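Local coordinates for oxidoreductase protein (Agrobacterium radiobacter, PDB 5UI9), which binds NAD and (2S)-2,3-dihydroxy-2-methylpropanoic acid and is probably an NAD-dependent oxidoreductase of the GFO/IDH/MocA family, at residues A[247-251]-A[252-256]; A[184-187]-A[188-192]; A[278-281]-A[282-286]; A[138-142]-A[143-147]. One frame throughout, in Å; residues are numbered along the deposited sequence.

Contact 1: residues A[247-251]-A[252-256]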
ATOM      1  N   ASP A 247      -8.119   3.712   1.875  1.00 31.48           N
ATOM      2  CA  ASP A 247      -7.964   3.551   3.318  1.00 33.58           C
ATOM      3  C   ASP A 247      -7.417   4.861   3.854  1.00 32.24           C
ATOM      4  O   ASP A 247      -6.489   5.408   3.271  1.00 31.19           O
ATOM      5  CB  ASP A 247      -6.965   2.436   3.658  1.00 35.38           C
ATOM      6  CG  ASP A 247      -7.345   1.078   3.069  1.00 35.99           C
ATOM      7  OD1 ASP A 247      -8.439   0.925   2.485  1.00 37.15           O
ATOM      8  OD2 ASP A 247      -6.521   0.157   3.192  1.00 39.08           O
ATOM      9  N   ILE A 248      -8.002   5.366   4.939  1.00 32.31           N
ATOM     10  CA  ILE A 248      -7.445   6.494   5.680  1.00 32.30           C
ATOM     11  C   ILE A 248      -7.424   6.144   7.160  1.00 33.21           C
ATOM     12  O   ILE A 248      -8.435   5.685   7.693  1.00 32.74           O
ATOM     13  CB  ILE A 248      -8.285   7.786   5.515  1.00 33.57           C
ATOM     14  CG1 ILE A 248      -8.594   8.095   4.039  1.00 33.90           C
ATOM     15  CG2 ILE A 248      -7.582   8.973   6.177  1.00 35.03           C
ATOM     16  CD1 ILE A 248      -7.405   8.547   3.222  1.00 33.70           C
ATOM     17  N   ASP A 249      -6.289   6.377   7.821  1.00 33.83           N
ATOM     18  CA  ASP A 249      -6.187   6.261   9.274  1.00 34.42           C
ATOM     19  C   ASP A 249      -6.032   7.651   9.880  1.00 36.24           C
ATOM     20  O   ASP A 249      -5.209   8.452   9.419  1.00 36.85           O
ATOM     21  CB  ASP A 249      -4.992   5.395   9.675  1.00 35.25           C
ATOM     22  CG  ASP A 249      -5.159   3.924   9.308  1.00 34.82           C
ATOM     23  OD1 ASP A 249      -6.193   3.548   8.705  1.00 32.59           O
ATOM     24  OD2 ASP A 249      -4.235   3.141   9.644  1.00 35.51           O
ATOM     25  N   GLY A 250      -6.831   7.929  10.908  1.00 36.84           N
ATOM     26  CA  GLY A 250      -6.746   9.175  11.661  1.00 38.28           C
ATOM     27  C   GLY A 250      -6.574   8.915  13.142  1.00 39.27           C
ATOM     28  O   GLY A 250      -6.676   7.773  13.605  1.00 36.60           O
ATOM     29  N   THR A 251      -6.323   9.986  13.887  1.00 42.14           N
ATOM     30  CA  THR A 251      -6.080   9.894  15.334  1.00 44.01           C
ATOM     31  C   THR A 251      -7.265   9.334  16.136  1.00 45.61           C
ATOM     32  O   THR A 251      -7.057   8.728  17.189  1.00 45.98           O
ATOM     33  CB  THR A 251      -5.699  11.267  15.930  1.00 45.08           C
ATOM     34  OG1 THR A 251      -6.710  12.226  15.598  1.00 45.59           O
ATOM     35  CG2 THR A 251      -4.344  11.742  15.395  1.00 44.72           C
ATOM     36  N   GLN A 252      -8.488   9.536  15.640  1.00 47.31           N
ATOM     37  CA  GLN A 252      -9.712   9.060  16.310  1.00 50.35           C
ATOM     38  C   GLN A 252     -10.516   8.021  15.509  1.00 48.54           C
ATOM     39  O   GLN A 252     -11.628   7.666  15.914  1.00 49.12           O
ATOM     40  CB  GLN A 252     -10.623  10.252  16.638  1.00 53.47           C
ATOM     41  CG  GLN A 252     -10.029  11.254  17.612  1.00 58.24           C
ATOM     42  CD  GLN A 252     -10.880  12.510  17.754  1.00 64.22           C
ATOM     43  OE1 GLN A 252     -12.054  12.538  17.367  1.00 67.45           O
ATOM     44  NE2 GLN A 252     -10.286  13.562  18.311  1.00 68.02           N
ATOM     45  N   GLY A 253      -9.981   7.525  14.391  1.00 44.85           N
ATOM     46  CA  GLY A 253     -10.747   6.591  13.570  1.00 42.17           C
ATOM     47  C   GLY A 253     -10.155   6.198  12.235  1.00 39.45           C
ATOM     48  O   GLY A 253      -8.995   6.493  11.936  1.00 39.25           O
ATOM     49  N   THR A 254     -10.980   5.528  11.435  1.00 38.03           N
ATOM     50  CA  THR A 254     -10.597   5.038  10.115  1.00 36.57           C
ATOM     51  C   THR A 254     -11.708   5.225   9.091  1.00 36.30           C
ATOM     52  O   THR A 254     -12.896   5.170   9.432  1.00 35.48           O
ATOM     53  CB  THR A 254     -10.275   3.534  10.139  1.00 36.34           C
ATOM     54  OG1 THR A 254     -11.353   2.816  10.755  1.00 37.29           O
ATOM     55  CG2 THR A 254      -8.988   3.269  10.886  1.00 37.05           C
ATOM     56  N   ILE A 255     -11.308   5.435   7.837  1.00 35.21           N
ATOM     57  CA  ILE A 255     -12.203   5.331   6.692  1.00 36.24           C
ATOM     58  C   ILE A 255     -11.713   4.169   5.837  1.00 35.54           C
ATOM     59  O   ILE A 255     -10.518   4.061   5.566  1.00 34.85           O
ATOM     60  CB  ILE A 255     -12.219   6.624   5.839  1.00 36.75           C
ATOM     61  CG1 ILE A 255     -12.802   7.798   6.634  1.00 38.00           C
ATOM     62  CG2 ILE A 255     -13.000   6.409   4.542  1.00 36.86           C
ATOM     63  CD1 ILE A 255     -12.556   9.156   5.996  1.00 37.64           C
ATOM     64  N   ARG A 256     -12.638   3.312   5.408  1.00 35.92           N
ATOM     65  CA  ARG A 256     -12.331   2.218   4.486  1.00 35.53           C
ATOM     66  C   ARG A 256     -13.371   2.183   3.372  1.00 36.76           C
ATOM     67  O   ARG A 256     -14.513   1.753   3.580  1.00 39.91           O
ATOM     68  CB  ARG A 256     -12.286   0.873   5.221  1.00 34.87           C
ATOM     69  CG  ARG A 256     -11.149   0.735   6.238  1.00 35.35           C
ATOM     70  CD  ARG A 256      -9.801   0.486   5.567  1.00 33.84           C
ATOM     71  NE  ARG A 256      -8.695   0.288   6.516  1.00 32.85           N
ATOM     72  CZ  ARG A 256      -8.043   1.259   7.168  1.00 33.13           C
ATOM     73  NH1 ARG A 256      -8.372   2.551   7.020  1.00 32.65           N
ATOM     74  NH2 ARG A 256      -7.049   0.938   7.993  1.00 33.07           N
TER

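Contact 2: residues A[184-187]-A[188-192]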
ATOM      1  N   LEU A 184      -3.391  10.280  -7.998  1.00 27.48           N
ATOM      2  CA  LEU A 184      -2.575  11.317  -7.363  1.00 29.02           C
ATOM      3  C   LEU A 184      -3.378  12.580  -7.042  1.00 29.70           C
ATOM      4  O   LEU A 184      -3.152  13.219  -6.008  1.00 31.54           O
ATOM      5  CB  LEU A 184      -1.380  11.680  -8.257  1.00 28.86           C
ATOM      6  CG  LEU A 184      -0.318  10.585  -8.402  1.00 28.55           C
ATOM      7  CD1 LEU A 184       0.592  10.877  -9.586  1.00 29.08           C
ATOM      8  CD2 LEU A 184       0.486  10.436  -7.115  1.00 28.62           C
ATOM      9  N   ASP A 185      -4.306  12.937  -7.927  1.00 30.29           N
ATOM     10  CA  ASP A 185      -5.200  14.069  -7.678  1.00 30.49           C
ATOM     11  C   ASP A 185      -6.096  13.780  -6.478  1.00 31.23           C
ATOM     12  O   ASP A 185      -6.329  14.671  -5.656  1.00 30.37           O
ATOM     13  CB  ASP A 185      -6.078  14.382  -8.892  1.00 29.92           C
ATOM     14  CG  ASP A 185      -6.827  15.692  -8.733  1.00 31.30           C
ATOM     15  OD1 ASP A 185      -6.184  16.754  -8.865  1.00 31.08           O
ATOM     16  OD2 ASP A 185      -8.045  15.661  -8.436  1.00 30.76           O
ATOM     17  N   ILE A 186      -6.592  12.540  -6.385  1.00 30.80           N
ATOM     18  CA  ILE A 186      -7.414  12.141  -5.240  1.00 30.57           C
ATOM     19  C   ILE A 186      -6.587  12.226  -3.953  1.00 30.26           C
ATOM     20  O   ILE A 186      -7.067  12.738  -2.953  1.00 29.13           O
ATOM     21  CB  ILE A 186      -8.048  10.739  -5.413  1.00 30.61           C
ATOM     22  CG1 ILE A 186      -9.074  10.754  -6.554  1.00 30.86           C
ATOM     23  CG2 ILE A 186      -8.734  10.291  -4.121  1.00 31.30           C
ATOM     24  CD1 ILE A 186      -9.510   9.387  -7.041  1.00 30.59           C
ATOM     25  N   ALA A 187      -5.351  11.741  -3.986  1.00 31.63           N
ATOM     26  CA  ALA A 187      -4.473  11.805  -2.811  1.00 32.68           C
ATOM     27  C   ALA A 187      -4.323  13.248  -2.308  1.00 33.64           C
ATOM     28  O   ALA A 187      -4.422  13.500  -1.111  1.00 33.09           O
ATOM     29  CB  ALA A 187      -3.111  11.200  -3.124  1.00 34.05           C
ATOM     30  N   ARG A 188      -4.122  14.186  -3.235  1.00 34.44           N
ATOM     31  CA  ARG A 188      -4.069  15.632  -2.908  1.00 34.80           C
ATOM     32  C   ARG A 188      -5.382  16.163  -2.359  1.00 33.32           C
ATOM     33  O   ARG A 188      -5.404  16.878  -1.360  1.00 34.43           O
ATOM     34  CB  ARG A 188      -3.744  16.460  -4.148  1.00 35.59           C
ATOM     35  CG  ARG A 188      -2.296  16.439  -4.575  1.00 36.65           C
ATOM     36  CD  ARG A 188      -2.043  17.483  -5.652  1.00 37.40           C
ATOM     37  NE  ARG A 188      -2.436  18.828  -5.213  1.00 37.11           N
ATOM     38  CZ  ARG A 188      -3.399  19.593  -5.740  1.00 37.37           C
ATOM     39  NH1 ARG A 188      -4.112  19.222  -6.808  1.00 36.76           N
ATOM     40  NH2 ARG A 188      -3.637  20.777  -5.193  1.00 38.34           N
ATOM     41  N   PHE A 189      -6.465  15.829  -3.050  1.00 32.24           N
ATOM     42  CA  PHE A 189      -7.817  16.239  -2.675  1.00 33.11           C
ATOM     43  C   PHE A 189      -8.149  15.834  -1.236  1.00 33.59           C
ATOM     44  O   PHE A 189      -8.691  16.628  -0.479  1.00 33.37           O
ATOM     45  CB  PHE A 189      -8.814  15.628  -3.671  1.00 32.27           C
ATOM     46  CG  PHE A 189     -10.251  15.990  -3.422  1.00 32.02           C
ATOM     47  CD1 PHE A 189     -10.658  17.326  -3.394  1.00 33.01           C
ATOM     48  CD2 PHE A 189     -11.211  14.996  -3.259  1.00 31.55           C
ATOM     49  CE1 PHE A 189     -11.992  17.653  -3.182  1.00 32.77           C
ATOM     50  CE2 PHE A 189     -12.545  15.316  -3.048  1.00 32.02           C
ATOM     51  CZ  PHE A 189     -12.939  16.653  -3.018  1.00 32.76           C
ATOM     52  N   ILE A 190      -7.796  14.600  -0.865  1.00 33.92           N
ATOM     53  CA  ILE A 190      -8.082  14.063   0.466  1.00 34.03           C
ATOM     54  C   ILE A 190      -7.066  14.498   1.533  1.00 35.55           C
ATOM     55  O   ILE A 190      -7.468  14.942   2.603  1.00 35.59           O
ATOM     56  CB  ILE A 190      -8.183  12.513   0.432  1.00 33.75           C
ATOM     57  CG1 ILE A 190      -9.275  12.057  -0.558  1.00 34.51           C
ATOM     58  CG2 ILE A 190      -8.456  11.946   1.819  1.00 33.45           C
ATOM     59  CD1 ILE A 190     -10.607  12.775  -0.424  1.00 35.15           C
ATOM     60  N   LEU A 191      -5.769  14.347   1.258  1.00 36.38           N
ATOM     61  CA  LEU A 191      -4.722  14.574   2.281  1.00 38.29           C
ATOM     62  C   LEU A 191      -3.836  15.802   2.048  1.00 39.09           C
ATOM     63  O   LEU A 191      -2.846  15.989   2.764  1.00 39.87           O
ATOM     64  CB  LEU A 191      -3.842  13.325   2.413  1.00 37.43           C
ATOM     65  CG  LEU A 191      -4.541  12.046   2.867  1.00 37.01           C
ATOM     66  CD1 LEU A 191      -3.543  10.901   2.885  1.00 36.38           C
ATOM     67  CD2 LEU A 191      -5.180  12.217   4.236  1.00 37.61           C
ATOM     68  N   GLY A 192      -4.201  16.647   1.079  1.00 39.39           N
ATOM     69  CA  GLY A 192      -3.457  17.875   0.792  1.00 38.60           C
ATOM     70  C   GLY A 192      -2.202  17.692  -0.048  1.00 38.64           C
ATOM     71  O   GLY A 192      -1.785  16.561  -0.363  1.00 35.79           O
TER

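Contact 3: residues A[278-281]-A[282-286]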
ATOM      1  N   PRO A 278     -22.542   5.209  -7.130  1.00 33.12           N
ATOM      2  CA  PRO A 278     -22.920   6.305  -7.995  1.00 31.90           C
ATOM      3  C   PRO A 278     -24.325   6.107  -8.536  1.00 31.83           C
ATOM      4  O   PRO A 278     -24.855   4.996  -8.531  1.00 31.34           O
ATOM      5  CB  PRO A 278     -21.898   6.210  -9.125  1.00 32.23           C
ATOM      6  CG  PRO A 278     -21.649   4.749  -9.249  1.00 32.21           C
ATOM      7  CD  PRO A 278     -21.729   4.207  -7.844  1.00 32.39           C
ATOM      8  N   GLN A 279     -24.911   7.198  -8.991  1.00 30.23           N
ATOM      9  CA  GLN A 279     -26.157   7.162  -9.723  1.00 31.30           C
ATOM     10  C   GLN A 279     -25.914   6.564 -11.101  1.00 32.73           C
ATOM     11  O   GLN A 279     -24.771   6.449 -11.559  1.00 31.51           O
ATOM     12  CB  GLN A 279     -26.725   8.576  -9.863  1.00 31.28           C
ATOM     13  CG  GLN A 279     -27.132   9.206  -8.537  1.00 31.08           C
ATOM     14  CD  GLN A 279     -27.786  10.568  -8.720  1.00 31.72           C
ATOM     15  OE1 GLN A 279     -28.952  10.766  -8.368  1.00 32.38           O
ATOM     16  NE2 GLN A 279     -27.043  11.503  -9.288  1.00 30.75           N
ATOM     17  N   LEU A 280     -27.006   6.188 -11.752  1.00 35.52           N
ATOM     18  CA  LEU A 280     -26.970   5.683 -13.105  1.00 36.39           C
ATOM     19  C   LEU A 280     -27.784   6.633 -13.971  1.00 36.12           C
ATOM     20  O   LEU A 280     -29.020   6.608 -13.957  1.00 35.88           O
ATOM     21  CB  LEU A 280     -27.537   4.260 -13.149  1.00 40.08           C
ATOM     22  CG  LEU A 280     -27.454   3.520 -14.487  1.00 43.78           C
ATOM     23  CD1 LEU A 280     -26.006   3.364 -14.945  1.00 44.09           C
ATOM     24  CD2 LEU A 280     -28.131   2.162 -14.356  1.00 46.06           C
ATOM     25  N   LEU A 281     -27.091   7.482 -14.722  1.00 34.33           N
ATOM     26  CA  LEU A 281     -27.756   8.459 -15.571  1.00 34.96           C
ATOM     27  C   LEU A 281     -28.393   7.746 -16.759  1.00 36.09           C
ATOM     28  O   LEU A 281     -27.998   6.618 -17.097  1.00 34.47           O
ATOM     29  CB  LEU A 281     -26.766   9.531 -16.024  1.00 35.73           C
ATOM     30  CG  LEU A 281     -26.129  10.341 -14.882  1.00 36.18           C
ATOM     31  CD1 LEU A 281     -25.089  11.303 -15.434  1.00 34.76           C
ATOM     32  CD2 LEU A 281     -27.189  11.085 -14.072  1.00 38.27           C
ATOM     33  N   SER A 282     -29.379   8.400 -17.376  1.00 35.98           N
ATOM     34  CA  SER A 282     -30.169   7.804 -18.471  1.00 38.61           C
ATOM     35  C   SER A 282     -29.312   7.311 -19.657  1.00 39.72           C
ATOM     36  O   SER A 282     -29.607   6.276 -20.259  1.00 40.72           O
ATOM     37  CB  SER A 282     -31.229   8.798 -18.960  1.00 40.27           C
ATOM     38  OG  SER A 282     -30.639  10.018 -19.378  1.00 40.51           O
ATOM     39  N   TRP A 283     -28.228   8.040 -19.928  1.00 39.66           N
ATOM     40  CA  TRP A 283     -27.297   7.763 -21.034  1.00 38.43           C
ATOM     41  C   TRP A 283     -26.054   6.944 -20.632  1.00 37.89           C
ATOM     42  O   TRP A 283     -25.214   6.642 -21.475  1.00 36.01           O
ATOM     43  CB  TRP A 283     -26.850   9.084 -21.667  1.00 37.53           C
ATOM     44  CG  TRP A 283     -26.332  10.120 -20.689  1.00 36.80           C
ATOM     45  CD1 TRP A 283     -27.062  11.103 -20.069  1.00 37.10           C
ATOM     46  CD2 TRP A 283     -24.987  10.273 -20.227  1.00 34.95           C
ATOM     47  NE1 TRP A 283     -26.252  11.856 -19.252  1.00 36.18           N
ATOM     48  CE2 TRP A 283     -24.971  11.376 -19.336  1.00 35.42           C
ATOM     49  CE3 TRP A 283     -23.786   9.619 -20.506  1.00 33.71           C
ATOM     50  CZ2 TRP A 283     -23.803  11.821 -18.713  1.00 34.10           C
ATOM     51  CZ3 TRP A 283     -22.625  10.064 -19.887  1.00 33.59           C
ATOM     52  CH2 TRP A 283     -22.643  11.153 -18.997  1.00 33.11           C
ATOM     53  N   ALA A 284     -25.940   6.576 -19.358  1.00 37.91           N
ATOM     54  CA  ALA A 284     -24.743   5.905 -18.857  1.00 39.79           C
ATOM     55  C   ALA A 284     -24.748   4.420 -19.227  1.00 41.82           C
ATOM     56  O   ALA A 284     -25.791   3.857 -19.568  1.00 43.90           O
ATOM     57  CB  ALA A 284     -24.624   6.085 -17.351  1.00 40.58           C
ATOM     58  N   SER A 285     -23.569   3.812 -19.177  1.00 40.75           N
ATOM     59  CA  SER A 285     -23.372   2.396 -19.505  1.00 43.46           C
ATOM     60  C   SER A 285     -22.416   1.785 -18.507  1.00 43.84           C
ATOM     61  O   SER A 285     -21.325   2.321 -18.290  1.00 42.02           O
ATOM     62  CB  SER A 285     -22.739   2.229 -20.887  1.00 43.55           C
ATOM     63  OG  SER A 285     -23.563   2.741 -21.901  1.00 48.94           O
ATOM     64  N   ARG A 286     -22.801   0.651 -17.933  1.00 45.36           N
ATOM     65  CA  ARG A 286     -21.880  -0.136 -17.115  1.00 46.06           C
ATOM     66  C   ARG A 286     -20.712  -0.588 -18.013  1.00 41.63           C
ATOM     67  O   ARG A 286     -20.960  -0.969 -19.151  1.00 42.29           O
ATOM     68  CB  ARG A 286     -22.593  -1.349 -16.506  1.00 50.65           C
ATOM     69  CG  ARG A 286     -23.724  -0.993 -15.547  1.00 54.37           C
ATOM     70  CD  ARG A 286     -24.377  -2.236 -14.965  1.00 58.37           C
ATOM     71  NE  ARG A 286     -25.413  -1.900 -13.982  1.00 63.48           N
ATOM     72  CZ  ARG A 286     -25.188  -1.470 -12.735  1.00 64.57           C
ATOM     73  NH1 ARG A 286     -23.951  -1.294 -12.266  1.00 67.37           N
ATOM     74  NH2 ARG A 286     -26.219  -1.203 -11.939  1.00 64.66           N
TER

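Contact 4: residues A[138-142]-A[143-147]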
ATOM      1  N   ALA A 138     -16.013  14.339   2.521  1.00 38.27           N
ATOM      2  CA  ALA A 138     -17.006  14.878   3.458  1.00 41.49           C
ATOM      3  C   ALA A 138     -16.865  14.271   4.848  1.00 41.56           C
ATOM      4  O   ALA A 138     -16.946  14.986   5.839  1.00 42.57           O
ATOM      5  CB  ALA A 138     -18.423  14.681   2.931  1.00 41.38           C
ATOM      6  N   VAL A 139     -16.629  12.961   4.921  1.00 42.79           N
ATOM      7  CA  VAL A 139     -16.390  12.295   6.207  1.00 42.73           C
ATOM      8  C   VAL A 139     -15.154  12.871   6.916  1.00 43.34           C
ATOM      9  O   VAL A 139     -15.203  13.165   8.104  1.00 42.26           O
ATOM     10  CB  VAL A 139     -16.228  10.756   6.051  1.00 41.96           C
ATOM     11  CG1 VAL A 139     -15.765  10.121   7.359  1.00 42.24           C
ATOM     12  CG2 VAL A 139     -17.534  10.111   5.596  1.00 42.32           C
ATOM     13  N   LEU A 140     -14.054  13.013   6.186  1.00 44.92           N
ATOM     14  CA  LEU A 140     -12.790  13.453   6.771  1.00 47.41           C
ATOM     15  C   LEU A 140     -12.856  14.915   7.223  1.00 52.29           C
ATOM     16  O   LEU A 140     -12.370  15.253   8.308  1.00 52.02           O
ATOM     17  CB  LEU A 140     -11.652  13.242   5.771  1.00 47.59           C
ATOM     18  CG  LEU A 140     -10.219  13.547   6.216  1.00 48.87           C
ATOM     19  CD1 LEU A 140      -9.815  12.731   7.431  1.00 50.07           C
ATOM     20  CD2 LEU A 140      -9.277  13.270   5.059  1.00 48.71           C
ATOM     21  N   GLU A 141     -13.467  15.765   6.393  1.00 54.70           N
ATOM     22  CA  GLU A 141     -13.705  17.179   6.732  1.00 57.03           C
ATOM     23  C   GLU A 141     -14.607  17.351   7.965  1.00 54.46           C
ATOM     24  O   GLU A 141     -14.436  18.303   8.727  1.00 55.22           O
ATOM     25  CB  GLU A 141     -14.316  17.931   5.537  1.00 62.75           C
ATOM     26  CG  GLU A 141     -13.406  18.064   4.314  1.00 68.77           C
ATOM     27  CD  GLU A 141     -13.053  19.504   3.959  1.00 77.85           C
ATOM     28  OE1 GLU A 141     -13.558  20.004   2.924  1.00 79.35           O
ATOM     29  OE2 GLU A 141     -12.272  20.137   4.707  1.00 84.77           O
ATOM     30  N   SER A 142     -15.556  16.435   8.165  1.00 51.13           N
ATOM     31  CA  SER A 142     -16.452  16.478   9.341  1.00 52.39           C
ATOM     32  C   SER A 142     -15.744  16.312  10.698  1.00 51.35           C
ATOM     33  O   SER A 142     -16.311  16.676  11.727  1.00 51.35           O
ATOM     34  CB  SER A 142     -17.569  15.423   9.234  1.00 50.93           C
ATOM     35  OG  SER A 142     -17.116  14.131   9.614  1.00 49.20           O
ATOM     36  N   GLY A 143     -14.531  15.752  10.697  1.00 49.39           N
ATOM     37  CA  GLY A 143     -13.778  15.491  11.924  1.00 48.58           C
ATOM     38  C   GLY A 143     -14.032  14.114  12.517  1.00 47.56           C
ATOM     39  O   GLY A 143     -13.480  13.794  13.567  1.00 49.35           O
ATOM     40  N   ALA A 144     -14.834  13.289  11.837  1.00 45.59           N
ATOM     41  CA  ALA A 144     -15.251  11.970  12.335  1.00 44.69           C
ATOM     42  C   ALA A 144     -14.108  11.048  12.795  1.00 44.30           C
ATOM     43  O   ALA A 144     -14.270  10.304  13.766  1.00 44.74           O
ATOM     44  CB  ALA A 144     -16.090  11.260  11.281  1.00 43.58           C
ATOM     45  N   ILE A 145     -12.972  11.095  12.100  1.00 43.22           N
ATOM     46  CA  ILE A 145     -11.830  10.221  12.411  1.00 43.75           C
ATOM     47  C   ILE A 145     -10.596  10.967  12.937  1.00 44.20           C
ATOM     48  O   ILE A 145      -9.512  10.381  13.024  1.00 41.63           O
ATOM     49  CB  ILE A 145     -11.446   9.333  11.205  1.00 42.63           C
ATOM     50  CG1 ILE A 145     -10.872  10.144  10.033  1.00 42.99           C
ATOM     51  CG2 ILE A 145     -12.651   8.520  10.752  1.00 42.33           C
ATOM     52  CD1 ILE A 145     -10.014   9.287   9.118  1.00 42.45           C
ATOM     53  N   GLY A 146     -10.773  12.234  13.317  1.00 43.98           N
ATOM     54  CA  GLY A 146      -9.667  13.069  13.774  1.00 45.41           C
ATOM     55  C   GLY A 146      -8.777  13.510  12.633  1.00 45.00           C
ATOM     56  O   GLY A 146      -9.225  13.590  11.488  1.00 45.34           O
ATOM     57  N   GLU A 147      -7.516  13.805  12.950  1.00 47.10           N
ATOM     58  CA  GLU A 147      -6.542  14.249  11.955  1.00 48.50           C
ATOM     59  C   GLU A 147      -6.005  13.032  11.201  1.00 46.75           C
ATOM     60  O   GLU A 147      -5.504  12.104  11.833  1.00 46.79           O
ATOM     61  CB  GLU A 147      -5.365  14.982  12.614  1.00 53.30           C
ATOM     62  CG  GLU A 147      -5.728  16.262  13.372  1.00 59.17           C
ATOM     63  CD  GLU A 147      -6.124  17.441  12.477  1.00 63.33           C
ATOM     64  OE1 GLU A 147      -6.039  17.354  11.229  1.00 62.54           O
ATOM     65  OE2 GLU A 147      -6.524  18.487  13.042  1.00 69.03           O
TER
HETATM   66  O   HOH W   1     -11.699  13.500  10.468  1.00 37.01           O

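Contact 1: residues A[247-251]-A[252-256]
Asp247 faces Arg256 in a non-hydrogen-bonded pair of the hairpin 245-258. Its carboxylate stacks on the guanidinium, the planes 18° apart, and its CB lies over one face of that group. Asp247 OD2 is 4.0 Å from Arg256 NE and well out of the guanidinium plane, a long ion pair to which no N-H points. Ile248 is paired both ways with Ile255: Ile248 N to Ile255 O and Ile255 N to Ile248 O are each 2.9 Å. Their CB atoms touch on the opposite sheet face. Asp249 returns to the Arg256 face. Asp249 OD1 receives Arg256 NH2 at 2.8 Å and Arg256 NH1 at 2.9 Å and lies nearly in the guanidinium plane. A bend at chi2 of Arg256 (-76°) helps bring the group there. Asp249 OD2 binds Thr234 and Arg156 of the second subunit. Gly250 N bonds to Gly253 O at 2.8 Å. Thr251 leads into the turn with Gln252, and its OG1 bonds to Glu147 N. Arg256 NH1 also bonds to Ile255 O, from above the carbonyl plane. One guanidinium is thus held at its edge and stacked on a face. Asp249 is shared between this arginine and the subunit interface, which would probably favour ionised Asp249 and Arg256.

Contact 2: residues A[184-187]-A[188-192]
Leu184 O accepts Arg188 N at 3.1 Å in the closing turns of alpha-helix 175-191, part of the C-terminal domain. The same i to i+4 pattern runs on. Asp185 O takes Phe189 N, Ile186 O takes Ile190 N and Ala187 O takes Leu191 N, each at 2.9 Å. All four carbonyls of 184-187 are therefore satisfied within the helix. Gly192 follows the helix with positive phi. Its carbonyl goes to His220 ND1, and that of Phe189 to Lys137 NZ, which also makes a cation-pi contact with the Phe189 ring.

The polar side chains look outside the helix for their main partners. Asp185 CG lies opposite its own backbone N (chi1 -170°), and the carboxylate comes near Arg188. The link between them is only a long salt bridge, with Asp185 OD1 3.8 Å from Arg188 NH1 and the two flat groups 64° apart. Asp185 OD1 and Arg188 NH1 both bond to Thr322, while Asp185 OD2 pairs with Arg128 and Arg188 NH2 has salt bridges to Asp193 and Asp318. These buried charges thus tie the helix to helix 316-335 and to the loop holding Arg128. On the apolar side Ile186 and Ile190 lie alongside each other, one turn apart and pointing the same way. Ile186 CG2 meets Ile190 CG1 at 4.0 Å.

Contact 3: residues A[278-281]-A[282-286]
Leu281 to Ala284 form a type I beta turn in a loop without regular helix or strand. Before the turn the chain runs extended, and Ala284 returns to extended backbone angles after it. Ser282 and Trp283 occupy the two corner positions. The turn is closed by Ala284 N to Leu281 O, 3.1 Å long. The N-H points fairly straight at the oxygen, at 161°. Seen from the acceptor the bond is bent: the donor stands above the carbonyl plane of Leu281 and does not use a lone pair.

Leu281 and Trp283 carry most of the side-chain contact. They lie alongside each other and point the same way. Trp283 CG sits between its own backbone N and carbonyl carbon (chi1 51°), which brings the indole beside Leu281. Leu281 CB lies over one face of the ring, 4.2 Å from the centroid of the Trp283 five-membered ring, a CH-pi contact. The branch ending in Leu281 CD1 reaches further out, to 3.6 Å from Trp283 CZ2. The leucine thus follows the indole from CB over the pyrrole part to CD1 at the benzene part. Ala284 adds a smaller patch. Its CB is 3.9 Å from Leu280 CD1 and also touches Leu281 CB.

The loop joins strand 271-275 to helix 289-308. Ala284 and Trp283 pack on Gln292 of that helix. Trp283 also reaches the Rossmann domain: NE1 bonds to Asp26, the ring stacks with His22, and Asn19 and Ala23 of helix 17-26 lie against it.

Contact 4: residues A[138-142]-A[143-147]
Gly143 N bonds back to Leu140 O at 3.3 Å. Gly143 has positive phi (91°), a backbone angle that suits glycine. It is the first residue to leave helical backbone angles after helix 131-141, and it starts a type I beta turn that runs to Gly146.

Ala144 N comes next and is taken by the hydroxyl of Ser142, with Ala144 N to Ser142 OG at 3.3 Å. That hydroxyl in turn donates to Val139 O, 2.6 Å from Ser142 OG. Ser142 OG sits between its own backbone N and carbonyl carbon (chi1 80°), close enough to serve both. Ala144 CB also touches Val139 CG1, at 4.1 Å.

Ile145 is buried and turns its CG1-CD1 branch to the helix. Ile145 CG1 and CD1 each lie 3.8 Å from Leu140 CD1, the two side chains meeting at a slant. Ile145 N donates to a water that in turn donates to Leu140 O, 2.9 Å from the water oxygen. The same water donates to Gly146 O, so it bridges the helix end and the turn.

Gly146 N closes the turn on Gly143 O. Glu147 then leads to strand 148-156. A helix end with a glycine of positive phi and two bonds back into the last turn is a Schellman motif, here followed directly by a beta turn.

How the contacts relate
Contact 4 comes first along the chain, where helix 131-141 ends and turns into strand 148-156. Contact 2 follows at the end of helix 175-191. Contact 1 is the tight turn between strands 245-250 and 253-258. Contact 3 comes last, in the loop before helix 289-308. Contacts 1, 3 and 4 each close a short turn, contact 2 is a helix end, and none nests or crosses. Contacts 1, 2 and 4 meet one another. Gln252 N probably bonds to Ile145 O, joining contacts 1 and 4. Ile248 packs on Ile190, and Leu140 on the Ile190 carbonyl, so the three meet in one region of the C-terminal domain. Contact 3 stands apart and touches none of them.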